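Local coordinates for translation initiation factor eif-2b-like protein (Chaetomium thermophilum, PDB 4ZEO), which probably acts in translation initiation as the delta subunit of eIF2B, the guanine nucleotide exchange factor complex for eIF2, at residues R186-S191 against R202-H207; G227-L232 against D258-E263. All coordinates share one frame; numbering follows the deposited sequence.

Contact 1: residues R186-S191 against R202-H207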
loop_
_atom_site.group_PDB
_atom_site.type_symbol
_atom_site.label_atom_id
_atom_site.label_comp_id
_atom_site.label_asym_id
_atom_site.label_seq_id
_atom_site.Cartn_x
_atom_site.Cartn_y
_atom_site.Cartn_z
ATOM N N ARG A 186 -16.093 -8.273 -4.677
ATOM C CA ARG A 186 -16.636 -9.437 -4.034
ATOM C C ARG A 186 -18.166 -9.394 -4.131
ATOM O O ARG A 186 -18.819 -10.393 -4.456
ATOM C CB ARG A 186 -16.148 -9.492 -2.591
ATOM C CG ARG A 186 -16.159 -10.862 -1.988
ATOM C CD ARG A 186 -15.816 -10.824 -0.520
ATOM N NE ARG A 186 -15.795 -12.168 0.025
ATOM C CZ ARG A 186 -16.893 -12.791 0.433
ATOM N NH1 ARG A 186 -18.064 -12.171 0.343
ATOM N NH2 ARG A 186 -16.827 -14.020 0.931
ATOM N N LYS A 187 -18.723 -8.214 -3.881
ATOM C CA LYS A 187 -20.159 -8.003 -3.959
ATOM C C LYS A 187 -20.666 -8.140 -5.412
ATOM O O LYS A 187 -21.742 -8.681 -5.662
ATOM C CB LYS A 187 -20.500 -6.626 -3.395
ATOM C CG LYS A 187 -20.477 -6.540 -1.884
ATOM C CD LYS A 187 -20.928 -5.168 -1.426
ATOM C CE LYS A 187 -20.581 -4.879 0.031
ATOM N NZ LYS A 187 -21.507 -5.517 1.013
ATOM N N VAL A 188 -19.869 -7.667 -6.366
ATOM C CA VAL A 188 -20.211 -7.758 -7.787
ATOM C C VAL A 188 -20.377 -9.221 -8.202
ATOM O O VAL A 188 -21.351 -9.576 -8.864
ATOM C CB VAL A 188 -19.138 -7.077 -8.660
ATOM C CG1 VAL A 188 -19.371 -7.355 -10.134
ATOM C CG2 VAL A 188 -19.099 -5.592 -8.383
ATOM N N ILE A 189 -19.448 -10.065 -7.766
ATOM C CA ILE A 189 -19.505 -11.490 -8.038
ATOM C C ILE A 189 -20.722 -12.145 -7.387
ATOM O O ILE A 189 -21.407 -12.948 -8.030
ATOM C CB ILE A 189 -18.230 -12.177 -7.546
ATOM C CG1 ILE A 189 -17.032 -11.669 -8.339
ATOM C CG2 ILE A 189 -18.337 -13.678 -7.673
ATOM C CD1 ILE A 189 -15.710 -12.121 -7.783
ATOM N N GLU A 190 -21.025 -11.758 -6.143
ATOM C CA GLU A 190 -22.193 -12.289 -5.436
ATOM C C GLU A 190 -23.448 -11.995 -6.236
ATOM O O GLU A 190 -24.288 -12.866 -6.443
ATOM C CB GLU A 190 -22.317 -11.692 -4.020
ATOM C CG GLU A 190 -21.366 -12.291 -2.977
ATOM C CD GLU A 190 -21.505 -11.672 -1.573
ATOM O OE1 GLU A 190 -21.447 -10.423 -1.442
ATOM O OE2 GLU A 190 -21.699 -12.442 -0.602
ATOM N N SER A 191 -23.547 -10.760 -6.707
ATOM C CA SER A 191 -24.697 -10.298 -7.460
ATOM C C SER A 191 -24.784 -10.941 -8.835
ATOM O O SER A 191 -25.857 -11.023 -9.419
ATOM C CB SER A 191 -24.643 -8.778 -7.606
ATOM O OG SER A 191 -25.032 -8.136 -6.404
ATOM N N ARG A 202 -16.891 -16.662 -20.321
ATOM C CA ARG A 202 -16.973 -15.849 -21.532
ATOM C C ARG A 202 -17.613 -14.453 -21.327
ATOM O O ARG A 202 -17.281 -13.511 -22.045
ATOM C CB ARG A 202 -17.693 -16.657 -22.623
ATOM C CG ARG A 202 -16.798 -17.800 -23.161
ATOM C CD ARG A 202 -17.199 -18.314 -24.555
ATOM N NE ARG A 202 -16.704 -19.677 -24.787
ATOM C CZ ARG A 202 -16.880 -20.376 -25.908
ATOM N NH1 ARG A 202 -17.529 -19.849 -26.940
ATOM N NH2 ARG A 202 -16.389 -21.608 -26.006
ATOM N N HIS A 203 -18.644 -14.371 -20.487
ATOM C CA HIS A 203 -19.420 -13.138 -20.254
ATOM C C HIS A 203 -18.868 -12.148 -19.205
ATOM O O HIS A 203 -18.912 -10.928 -19.385
ATOM C CB HIS A 203 -20.854 -13.517 -19.867
ATOM C CG HIS A 203 -21.757 -12.344 -19.657
ATOM N ND1 HIS A 203 -22.095 -11.871 -18.403
ATOM C CD2 HIS A 203 -22.416 -11.558 -20.544
ATOM C CE1 HIS A 203 -22.900 -10.832 -18.531
ATOM N NE2 HIS A 203 -23.121 -10.629 -19.823
ATOM N N PHE A 204 -18.396 -12.675 -18.084
ATOM C CA PHE A 204 -18.138 -11.857 -16.906
ATOM C C PHE A 204 -17.113 -10.725 -17.095
ATOM O O PHE A 204 -17.384 -9.570 -16.757
ATOM C CB PHE A 204 -17.727 -12.770 -15.738
ATOM C CG PHE A 204 -17.428 -12.026 -14.469
ATOM C CD1 PHE A 204 -18.455 -11.474 -13.712
ATOM C CD2 PHE A 204 -16.124 -11.902 -14.007
ATOM C CE1 PHE A 204 -18.177 -10.756 -12.526
ATOM C CE2 PHE A 204 -15.838 -11.201 -12.820
ATOM C CZ PHE A 204 -16.864 -10.626 -12.085
ATOM N N VAL A 205 -15.950 -11.034 -17.640
ATOM C CA VAL A 205 -14.915 -10.018 -17.758
ATOM C C VAL A 205 -15.306 -8.873 -18.711
ATOM O O VAL A 205 -15.300 -7.710 -18.312
ATOM C CB VAL A 205 -13.568 -10.664 -18.191
ATOM C CG1 VAL A 205 -12.520 -9.610 -18.537
ATOM C CG2 VAL A 205 -13.068 -11.609 -17.090
ATOM N N PRO A 206 -15.721 -9.180 -19.946
ATOM C CA PRO A 206 -16.015 -7.987 -20.753
ATOM C C PRO A 206 -17.319 -7.217 -20.382
ATOM O O PRO A 206 -17.372 -6.008 -20.544
ATOM C CB PRO A 206 -16.075 -8.557 -22.173
ATOM C CG PRO A 206 -16.544 -9.977 -21.976
ATOM C CD PRO A 206 -15.848 -10.426 -20.733
ATOM N N HIS A 207 -18.374 -7.910 -19.976
ATOM C CA HIS A 207 -19.661 -7.258 -19.701
ATOM C C HIS A 207 -19.884 -6.742 -18.291
ATOM O O HIS A 207 -20.671 -5.832 -18.106
ATOM C CB HIS A 207 -20.801 -8.189 -20.090
ATOM C CG HIS A 207 -20.886 -8.405 -21.563
ATOM N ND1 HIS A 207 -20.071 -9.293 -22.231
ATOM C CD2 HIS A 207 -21.637 -7.799 -22.514
ATOM C CE1 HIS A 207 -20.345 -9.256 -23.520
ATOM N NE2 HIS A 207 -21.297 -8.358 -23.716
#

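Contact 2: residues G227-L232 against D258-E263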
loop_
_atom_site.group_PDB
_atom_site.type_symbol
_atom_site.label_atom_id
_atom_site.label_comp_id
_atom_site.label_asym_id
_atom_site.label_seq_id
_atom_site.Cartn_x
_atom_site.Cartn_y
_atom_site.Cartn_z
ATOM N N GLY A 227 -3.929 -2.673 -10.209
ATOM C CA GLY A 227 -3.589 -3.234 -11.494
ATOM C C GLY A 227 -3.194 -4.695 -11.354
ATOM O O GLY A 227 -3.625 -5.540 -12.154
ATOM N N ASN A 228 -2.374 -4.996 -10.341
ATOM C CA ASN A 228 -1.912 -6.370 -10.109
ATOM C C ASN A 228 -3.046 -7.308 -9.712
ATOM O O ASN A 228 -3.159 -8.415 -10.230
ATOM C CB ASN A 228 -0.809 -6.399 -9.043
ATOM C CG ASN A 228 0.522 -5.904 -9.573
ATOM O OD1 ASN A 228 0.856 -6.158 -10.727
ATOM N ND2 ASN A 228 1.293 -5.194 -8.734
ATOM N N ALA A 229 -3.896 -6.860 -8.796
ATOM C CA ALA A 229 -4.991 -7.705 -8.352
ATOM C C ALA A 229 -5.935 -8.058 -9.514
ATOM O O ALA A 229 -6.410 -9.192 -9.609
ATOM C CB ALA A 229 -5.752 -7.028 -7.231
ATOM N N ILE A 230 -6.199 -7.074 -10.376
ATOM C CA ILE A 230 -7.069 -7.220 -11.537
ATOM C C ILE A 230 -6.498 -8.228 -12.525
ATOM O O ILE A 230 -7.226 -9.079 -13.055
ATOM C CB ILE A 230 -7.302 -5.843 -12.217
ATOM C CG1 ILE A 230 -8.282 -5.011 -11.388
ATOM C CG2 ILE A 230 -7.851 -5.982 -13.639
ATOM C CD1 ILE A 230 -8.452 -3.584 -11.862
ATOM N N ARG A 231 -5.193 -8.148 -12.765
ATOM C CA ARG A 231 -4.543 -9.113 -13.651
ATOM C C ARG A 231 -4.675 -10.518 -13.072
ATOM O O ARG A 231 -4.996 -11.455 -13.807
ATOM C CB ARG A 231 -3.074 -8.749 -13.884
ATOM C CG ARG A 231 -2.259 -9.816 -14.611
ATOM C CD ARG A 231 -0.817 -9.377 -14.769
ATOM N NE ARG A 231 -0.327 -8.803 -13.513
ATOM C CZ ARG A 231 0.120 -9.512 -12.475
ATOM N NH1 ARG A 231 0.521 -8.883 -11.381
ATOM N NH2 ARG A 231 0.170 -10.842 -12.525
ATOM N N LEU A 232 -4.465 -10.657 -11.759
ATOM C CA LEU A 232 -4.614 -11.961 -11.093
ATOM C C LEU A 232 -6.045 -12.495 -11.137
ATOM O O LEU A 232 -6.258 -13.675 -11.429
ATOM C CB LEU A 232 -4.137 -11.883 -9.647
ATOM C CG LEU A 232 -2.634 -11.691 -9.444
ATOM C CD1 LEU A 232 -2.291 -11.351 -7.994
ATOM C CD2 LEU A 232 -1.895 -12.941 -9.885
ATOM N N ASP A 258 -10.824 -13.570 -0.910
ATOM C CA ASP A 258 -10.600 -13.622 0.519
ATOM C C ASP A 258 -9.170 -14.038 0.810
ATOM O O ASP A 258 -8.529 -13.539 1.723
ATOM C CB ASP A 258 -11.588 -14.587 1.176
ATOM C CG ASP A 258 -13.005 -14.049 1.175
ATOM O OD1 ASP A 258 -13.206 -12.874 0.808
ATOM O OD2 ASP A 258 -13.927 -14.804 1.545
ATOM N N PHE A 259 -8.688 -14.975 0.018
ATOM C CA PHE A 259 -7.332 -15.432 0.124
ATOM C C PHE A 259 -6.361 -14.284 -0.235
ATOM O O PHE A 259 -5.362 -14.057 0.445
ATOM C CB PHE A 259 -7.135 -16.633 -0.797
ATOM C CG PHE A 259 -5.766 -17.206 -0.749
ATOM C CD1 PHE A 259 -5.449 -18.198 0.152
ATOM C CD2 PHE A 259 -4.770 -16.703 -1.579
ATOM C CE1 PHE A 259 -4.176 -18.718 0.194
ATOM C CE2 PHE A 259 -3.496 -17.204 -1.528
ATOM C CZ PHE A 259 -3.198 -18.219 -0.646
ATOM N N LEU A 260 -6.670 -13.544 -1.282
ATOM C CA LEU A 260 -5.796 -12.464 -1.702
ATOM C C LEU A 260 -5.734 -11.337 -0.658
ATOM O O LEU A 260 -4.655 -10.869 -0.315
ATOM C CB LEU A 260 -6.247 -11.907 -3.049
ATOM C CG LEU A 260 -5.212 -11.002 -3.715
ATOM C CD1 LEU A 260 -4.080 -11.823 -4.264
ATOM C CD2 LEU A 260 -5.818 -10.170 -4.810
ATOM N N ILE A 261 -6.887 -10.945 -0.120
ATOM C CA ILE A 261 -6.940 -9.905 0.896
ATOM C C ILE A 261 -6.131 -10.321 2.110
ATOM O O ILE A 261 -5.333 -9.550 2.652
ATOM C CB ILE A 261 -8.393 -9.604 1.316
ATOM C CG1 ILE A 261 -9.124 -8.895 0.168
ATOM C CG2 ILE A 261 -8.441 -8.774 2.578
ATOM C CD1 ILE A 261 -10.572 -8.528 0.491
ATOM N N ASN A 262 -6.295 -11.563 2.515
ATOM C CA ASN A 262 -5.560 -12.018 3.667
ATOM C C ASN A 262 -4.053 -12.071 3.452
ATOM O O ASN A 262 -3.280 -11.603 4.273
ATOM C CB ASN A 262 -6.033 -13.383 4.118
ATOM C CG ASN A 262 -5.212 -13.879 5.241
ATOM O OD1 ASN A 262 -5.092 -13.198 6.256
ATOM N ND2 ASN A 262 -4.597 -15.035 5.074
ATOM N N GLU A 263 -3.636 -12.668 2.355
ATOM C CA GLU A 263 -2.218 -12.849 2.118
ATOM C C GLU A 263 -1.481 -11.575 1.644
ATOM O O GLU A 263 -0.360 -11.313 2.081
ATOM C CB GLU A 263 -2.029 -13.995 1.136
ATOM C CG GLU A 263 -0.819 -13.924 0.272
ATOM C CD GLU A 263 -0.807 -15.018 -0.779
ATOM O OE1 GLU A 263 -1.082 -14.718 -1.961
ATOM O OE2 GLU A 263 -0.537 -16.182 -0.408
#

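Contact 1: residues R186-S191 against R202-H207
F204 reaches I189 and V188 because its CG stands anti to the backbone N (chi1 180°), which carries the ring toward helix 174-191. I189 holds CG1 anti to its own carbonyl carbon (chi1 -65°), and this methylene, not the terminal methyl, meets the far end of the ring: I189 CG1 lies 3.9 Å from F204 CZ. The two side chains cross at about a right angle. One ring position further round, the CG1 methyl of V188 approaches F204 CE1 at 4.3 Å, a looser touch. Both aliphatic groups come in obliquely to the ring. The closest alpha carbons of the two segments, I189 CA and F204 CA, are 9.0 Å apart, and the ring reaches across.

Other residues pack around the same ring. Y192, just beyond the first helix, makes an edge-to-face contact with F204 and also hydrogen-bonds through its hydroxyl to H203 ND1, while V237 of helix 224-239 touches F204 as well. I189 also packs against L253 and I257 of helix 246-277.

This is plain helix-helix packing in the helical region preceding the parallel sheet. All three touching residues are buried, and what passes between the two segments is purely apolar, with 94 Å² of surface buried. The pairing therefore rests on dispersion and the exclusion of water, and its geometry is set by side-chain shape without directional polar bonds.

Contact 2: residues G227-L232 against D258-E263
No flat group lies between L260 and its partners A229 and L232; the planar groups here, the N228 amide and the R231 guanidinium, belong to one helix and bind each other beside the contact. R231 NH1 donates to N228 OD1 over 2.8 Å, at an N-H...O angle of 158°. The acceptor oxygen lies almost in the guanidinium plane, but the donor stands 44° out of the amide's carbonyl plane. The backbone O of N228 sits over one face of the guanidinium, displaced toward its rim. ND2 of the same amide gives hydrogen bonds to the carbonyl oxygens of I395 and F397.

Within 258-263, L260 makes both contacts: with CG anti to the backbone N (chi1 -167°), its isobutyl fork reaches toward helix 224-239 and the two methyls divide the work. CD2 meets the CB of A229 at 4.0 Å, and CD1 of L260 meets CD1 of L232 at 4.2 Å. A229 and L232 are three residues apart, so they present neighbouring points on one helical face. At the small alanine the two segments' backbones come nearest, A229 CA and L260 CA lying 8.2 Å apart.

The pairing joins helices 224-239 and 246-277 in the helical region preceding the parallel sheet of this eIF-2B family protein; helix 174-191 completes the packing, with L178 on A229 and L182 on L260. L232 also touches W256 and R264, before and after 258-263.

Overall arrangement
Following the chain from the N terminus, helix 174-191 leads through a short connection into helix 200-219, and contact 1 closes this connection of 10 intervening residues. Helix 224-239 comes next, and contact 2 closes a second, longer excursion by pairing it with helix 246-277. The two closures run in series, neither enclosing nor crossing the other, and their centres are about 16 Å apart. A salt bridge links them directly: R186 NE lies 2.8 Å from D258 OD1. Together they tie four successive helices into the helical bundle that precedes the parallel sheet, whose first strand in the chain is 285-289.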